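Local atomic coordinates of 5-dehydro-2-deoxygluconokinase (Bacillus halodurans C-125, PDB entry 2QCV), a protein that probably phosphorylates 5-dehydro-2-deoxy-D-gluconate with ATP in the breakdown of myo-inositol. Residues D13-G18 and K140-S145; G62-I67 and E133-R138. One frame throughout, in Å; residues are numbered along the deposited sequence.

Contact 1 (D13-G18 and K140-S145); sequences DLIAIG and KLLLVS
I15 O is held by strand 141-145 at two points. L143 N donates to it at 2.8 Å in a nearly straight bond of 166°, and L142 CA brings its hydrogen to the same oxygen at 3.3 Å. The pair is part of the parallel portion of the large mixed sheet of the PfkB (ribokinase-like) fold, with strands 14-17 and 141-145 running side by side in the same direction. The backbone N of I15 donates to L141 O and that of I17 to L143 O, one bond before and one after. L143 O also takes the CA-H of A16.

Side chains alternate between the two faces. A16 CB meets L143 CB at 4.0 Å on the face covered by helix 46-56. On the other face I17 and L142 rest on A161 of helix 154-167. I17 CG1 lies anti to the backbone N (chi1 -180°), which leaves branch CG2 to face V144 CG2 at 4.1 Å.

D13 and K140 lie side by side and point the same way. Their salt bridge is weak, and the other carboxylate oxygen of D13 is bonded to K60 N. K140 reaches the pair as an extended chain, its NZ 3.4 Å from D13 OD1.

Contact 2 (G62-I67 and E133-R138); sequences GFIGKI and EAYIRR
Y135 reaches from the short helix 133-136 to strand 62-67 and plants its hydroxyl on the backbone there. This is helix-to-sheet packing in the alpha/beta domain of the PfkB fold, one strand in from an edge of the main sheet. CB leaves the helix in the direction of the strand, and CG continues outward, anti to the backbone N (chi1 -171°). Further along the ring, CD2 is touched by I64 CG1 at 3.9 Å. That methylene sits at the ring edge, near its plane, and the two side chains slide past each other in opposite directions. CE2 comes next and lies 3.6 Å from F63 O. At the tip, OH accepts a hydrogen bond of 3.1 Å from F63 N, with an angle of 151° at the hydrogen. The donor lies in the plane of the ring.

The hydroxyl is also 3.2 Å from G62 CA. A side chain at G62 would start on top of it, so the bare glycine backbone makes room for the tyrosine. G62 and I64 bond instead to strand 12-17, while F63 N points away from that strand. I15 and the ring of F12 also pack on Y135. A leucine in place of Y135 would probably leave F63 N without this acceptor and open a gap beside G62.

I136 adds a second, apolar contact next to the ring. It also rests on A161 and A165 of helix 154-167, which joins it to the layer covering this face. I64 CG1 stands beside the backbone N (chi1 -58°), and from there CD1 extends to the helix. The two isoleucines cross at about a right angle, with I64 CD1 3.7 Å from I136 CG1.

Overall arrangement
From the N terminus, the chain first lays down strand 12-17, then supplies two strands of the smaller sheet and helix 46-56 before strand 61-67, the neighbour of 12-17 in the main sheet. Contact 2 closes the loop from there to helix 133-136, and the other two strands of the smaller sheet lie in that loop. The chain then runs straight into strand 139-145, and contact 1 closes a wider loop that encloses the first. The two do not cross. Strand 12-17 is the shared middle: it bonds to 139-145 on one flank and to 61-67 on the other. The centres of the contacts are about 8 Å apart. Together they tie three adjacent parallel strands to the helix that leads into one of them.

Contact 1 (D13-G18 and K140-S145)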
loop_
_atom_site.group_PDB
_atom_site.type_symbol
_atom_site.label_atom_id
_atom_site.label_comp_id
_atom_site.label_asym_id
_atom_site.label_seq_id
_atom_site.Cartn_x
_atom_site.Cartn_y
_atom_site.Cartn_z
ATOM N N ASP A 13 27.759 9.903 26.792
ATOM C CA ASP A 13 26.883 10.903 27.411
ATOM C C ASP A 13 25.428 10.782 26.934
ATOM O O ASP A 13 24.508 10.897 27.718
ATOM C CB ASP A 13 27.429 12.293 27.137
ATOM C CG ASP A 13 28.760 12.515 27.798
ATOM O OD1 ASP A 13 28.799 12.477 29.037
ATOM O OD2 ASP A 13 29.738 12.730 27.086
ATOM N N LEU A 14 25.226 10.520 25.646
ATOM C CA LEU A 14 23.896 10.332 25.115
ATOM C C LEU A 14 23.926 9.411 23.908
ATOM O O LEU A 14 24.941 9.329 23.183
ATOM C CB LEU A 14 23.236 11.657 24.746
ATOM C CG LEU A 14 23.649 12.405 23.498
ATOM C CD1 LEU A 14 22.595 13.486 23.215
ATOM C CD2 LEU A 14 25.049 13.025 23.665
ATOM N N ILE A 15 22.820 8.686 23.745
ATOM C CA ILE A 15 22.505 7.942 22.542
ATOM C C ILE A 15 21.120 8.426 22.117
ATOM O O ILE A 15 20.190 8.470 22.944
ATOM C CB ILE A 15 22.480 6.426 22.803
ATOM C CG1 ILE A 15 23.897 5.938 23.066
ATOM C CG2 ILE A 15 21.878 5.678 21.585
ATOM C CD1 ILE A 15 23.947 4.441 23.516
ATOM N N ALA A 16 20.996 8.853 20.869
ATOM C CA ALA A 16 19.710 9.284 20.318
ATOM C C ALA A 16 19.176 8.215 19.385
ATOM O O ALA A 16 19.932 7.424 18.804
ATOM C CB ALA A 16 19.839 10.594 19.592
ATOM N N ILE A 17 17.854 8.194 19.253
ATOM C CA ILE A 17 17.170 7.217 18.408
ATOM C C ILE A 17 16.199 7.958 17.509
ATOM O O ILE A 17 15.438 8.807 17.954
ATOM C CB ILE A 17 16.455 6.092 19.239
ATOM C CG1 ILE A 17 15.746 5.079 18.349
ATOM C CG2 ILE A 17 15.504 6.655 20.289
ATOM C CD1 ILE A 17 15.448 3.729 19.052
ATOM N N GLY A 18 16.282 7.627 16.218
ATOM C CA GLY A 18 15.305 8.060 15.236
ATOM C C GLY A 18 15.981 8.416 13.917
ATOM O O GLY A 18 16.738 7.620 13.374
ATOM N N LYS A 140 24.575 7.498 29.594
ATOM C CA LYS A 140 23.905 8.277 30.625
ATOM C C LYS A 140 22.452 8.549 30.309
ATOM O O LYS A 140 21.574 8.432 31.194
ATOM C CB LYS A 140 24.652 9.617 30.814
ATOM C CG LYS A 140 26.052 9.492 31.372
ATOM C CD LYS A 140 26.677 10.892 31.637
ATOM C CE LYS A 140 28.176 10.732 31.807
ATOM N NZ LYS A 140 28.809 11.950 32.350
ATOM N N LEU A 141 22.202 8.893 29.040
ATOM C CA LEU A 141 20.884 9.376 28.542
ATOM C C LEU A 141 20.502 8.661 27.242
ATOM O O LEU A 141 21.367 8.362 26.411
ATOM C CB LEU A 141 20.941 10.874 28.159
ATOM C CG LEU A 141 21.473 11.939 29.109
ATOM C CD1 LEU A 141 21.489 13.289 28.470
ATOM C CD2 LEU A 141 20.680 11.984 30.395
ATOM N N LEU A 142 19.197 8.481 27.056
ATOM C CA LEU A 142 18.595 8.115 25.778
ATOM C C LEU A 142 17.723 9.267 25.336
ATOM O O LEU A 142 16.796 9.652 26.036
ATOM C CB LEU A 142 17.751 6.842 25.885
ATOM C CG LEU A 142 17.021 6.400 24.590
ATOM C CD1 LEU A 142 18.048 5.794 23.583
ATOM C CD2 LEU A 142 15.861 5.450 24.867
ATOM N N LEU A 143 18.042 9.830 24.184
ATOM C CA LEU A 143 17.272 10.928 23.625
ATOM C C LEU A 143 16.310 10.337 22.581
ATOM O O LEU A 143 16.714 9.732 21.590
ATOM C CB LEU A 143 18.211 11.969 22.987
ATOM C CG LEU A 143 17.623 13.293 22.442
ATOM C CD1 LEU A 143 16.666 13.129 21.273
ATOM C CD2 LEU A 143 16.989 14.120 23.519
ATOM N N VAL A 144 15.040 10.502 22.842
ATOM C CA VAL A 144 13.966 10.036 21.966
ATOM C C VAL A 144 13.353 11.242 21.268
ATOM O O VAL A 144 13.002 12.210 21.945
ATOM C CB VAL A 144 12.894 9.370 22.808
ATOM C CG1 VAL A 144 11.663 9.015 21.933
ATOM C CG2 VAL A 144 13.505 8.128 23.547
ATOM N N SER A 145 13.294 11.240 19.944
ATOM C CA SER A 145 12.595 12.307 19.240
ATOM C C SER A 145 11.166 11.856 18.878
ATOM O O SER A 145 10.906 10.690 18.487
ATOM C CB SER A 145 13.409 12.838 18.030
ATOM O OG SER A 145 14.566 13.597 18.445
#

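Contact 2 (G62-I67 and E133-R138)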
loop_
_atom_site.group_PDB
_atom_site.type_symbol
_atom_site.label_atom_id
_atom_site.label_comp_id
_atom_site.label_asym_id
_atom_site.label_seq_id
_atom_site.Cartn_x
_atom_site.Cartn_y
_atom_site.Cartn_z
ATOM N N GLY A 62 26.273 8.539 20.719
ATOM C CA GLY A 62 25.955 7.407 19.865
ATOM C C GLY A 62 24.575 7.563 19.280
ATOM O O GLY A 62 23.869 8.543 19.565
ATOM N N PHE A 63 24.178 6.596 18.451
ATOM C CA PHE A 63 22.971 6.738 17.642
ATOM C C PHE A 63 22.389 5.370 17.299
ATOM O O PHE A 63 23.132 4.433 16.966
ATOM C CB PHE A 63 23.265 7.516 16.334
ATOM C CG PHE A 63 22.034 8.154 15.708
ATOM C CD1 PHE A 63 21.564 9.342 16.156
ATOM C CD2 PHE A 63 21.362 7.540 14.677
ATOM C CE1 PHE A 63 20.437 9.939 15.582
ATOM C CE2 PHE A 63 20.247 8.112 14.133
ATOM C CZ PHE A 63 19.785 9.328 14.596
ATOM N N ILE A 64 21.069 5.288 17.370
ATOM C CA ILE A 64 20.298 4.128 16.902
ATOM C C ILE A 64 19.415 4.612 15.781
ATOM O O ILE A 64 18.502 5.417 15.986
ATOM C CB ILE A 64 19.458 3.461 18.012
ATOM C CG1 ILE A 64 20.379 3.018 19.176
ATOM C CG2 ILE A 64 18.661 2.244 17.449
ATOM C CD1 ILE A 64 19.638 2.693 20.459
ATOM N N GLY A 65 19.705 4.165 14.561
ATOM C CA GLY A 65 18.861 4.550 13.441
ATOM C C GLY A 65 19.127 3.727 12.195
ATOM O O GLY A 65 20.120 3.001 12.125
ATOM N N LYS A 66 18.212 3.841 11.243
ATOM C CA LYS A 66 18.313 3.142 9.980
ATOM C C LYS A 66 18.586 4.121 8.862
ATOM O O LYS A 66 17.993 5.213 8.803
ATOM C CB LYS A 66 17.070 2.338 9.710
ATOM C CG LYS A 66 17.067 1.565 8.395
ATOM C CD LYS A 66 16.025 0.446 8.347
ATOM C CE LYS A 66 16.490 -0.822 9.094
ATOM N NZ LYS A 66 15.388 -1.872 9.137
ATOM N N ILE A 67 19.520 3.714 8.009
ATOM C CA ILE A 67 19.979 4.522 6.877
ATOM C C ILE A 67 19.852 3.719 5.560
ATOM O O ILE A 67 19.838 2.491 5.559
ATOM C CB ILE A 67 21.450 5.003 7.073
ATOM C CG1 ILE A 67 22.417 3.826 7.257
ATOM C CG2 ILE A 67 21.551 6.008 8.230
ATOM C CD1 ILE A 67 23.942 4.173 7.283
ATOM N N GLU A 133 20.056 -3.601 23.663
ATOM C CA GLU A 133 20.177 -3.265 25.093
ATOM C C GLU A 133 21.598 -3.036 25.559
ATOM O O GLU A 133 21.820 -2.133 26.380
ATOM C CB GLU A 133 19.487 -4.322 25.957
ATOM C CG GLU A 133 19.435 -3.999 27.428
ATOM C CD GLU A 133 18.472 -4.902 28.168
ATOM O OE1 GLU A 133 17.916 -5.850 27.517
ATOM O OE2 GLU A 133 18.230 -4.622 29.351
ATOM N N ALA A 134 22.562 -3.825 25.024
ATOM C CA ALA A 134 23.977 -3.705 25.386
ATOM C C ALA A 134 24.559 -2.357 24.984
ATOM O O ALA A 134 25.481 -1.864 25.627
ATOM C CB ALA A 134 24.816 -4.866 24.755
ATOM N N TYR A 135 23.972 -1.728 23.968
ATOM C CA TYR A 135 24.431 -0.428 23.508
ATOM C C TYR A 135 23.819 0.646 24.373
ATOM O O TYR A 135 24.508 1.483 24.924
ATOM C CB TYR A 135 24.002 -0.218 22.080
ATOM C CG TYR A 135 24.587 0.983 21.394
ATOM C CD1 TYR A 135 25.940 1.213 21.356
ATOM C CD2 TYR A 135 23.760 1.889 20.737
ATOM C CE1 TYR A 135 26.456 2.308 20.646
ATOM C CE2 TYR A 135 24.276 2.971 20.075
ATOM C CZ TYR A 135 25.612 3.162 20.006
ATOM O OH TYR A 135 26.075 4.245 19.284
ATOM N N ILE A 136 22.508 0.613 24.504
ATOM C CA ILE A 136 21.789 1.605 25.324
ATOM C C ILE A 136 22.331 1.717 26.752
ATOM O O ILE A 136 22.554 2.813 27.270
ATOM C CB ILE A 136 20.262 1.283 25.332
ATOM C CG1 ILE A 136 19.671 1.510 23.937
ATOM C CG2 ILE A 136 19.507 2.081 26.417
ATOM C CD1 ILE A 136 18.173 1.047 23.782
ATOM N N ARG A 137 22.610 0.586 27.391
ATOM C CA ARG A 137 23.085 0.631 28.760
ATOM C C ARG A 137 24.464 1.263 28.995
ATOM O O ARG A 137 24.816 1.489 30.137
ATOM C CB ARG A 137 23.037 -0.737 29.398
ATOM C CG ARG A 137 24.041 -1.673 28.883
ATOM C CD ARG A 137 23.740 -3.060 29.439
ATOM N NE ARG A 137 24.736 -4.003 28.971
ATOM C CZ ARG A 137 24.517 -5.312 28.797
ATOM N NH1 ARG A 137 23.327 -5.860 29.043
ATOM N NH2 ARG A 137 25.498 -6.075 28.341
ATOM N N ARG A 138 25.205 1.554 27.928
ATOM C CA ARG A 138 26.503 2.238 28.022
ATOM C C ARG A 138 26.386 3.738 28.056
ATOM O O ARG A 138 27.392 4.446 28.039
ATOM C CB ARG A 138 27.324 1.881 26.794
ATOM C CG ARG A 138 27.431 0.402 26.655
ATOM C CD ARG A 138 28.680 -0.027 26.008
ATOM N NE ARG A 138 28.610 -0.092 24.587
ATOM C CZ ARG A 138 29.495 0.442 23.745
ATOM N NH1 ARG A 138 30.544 1.163 24.139
ATOM N NH2 ARG A 138 29.300 0.259 22.469
#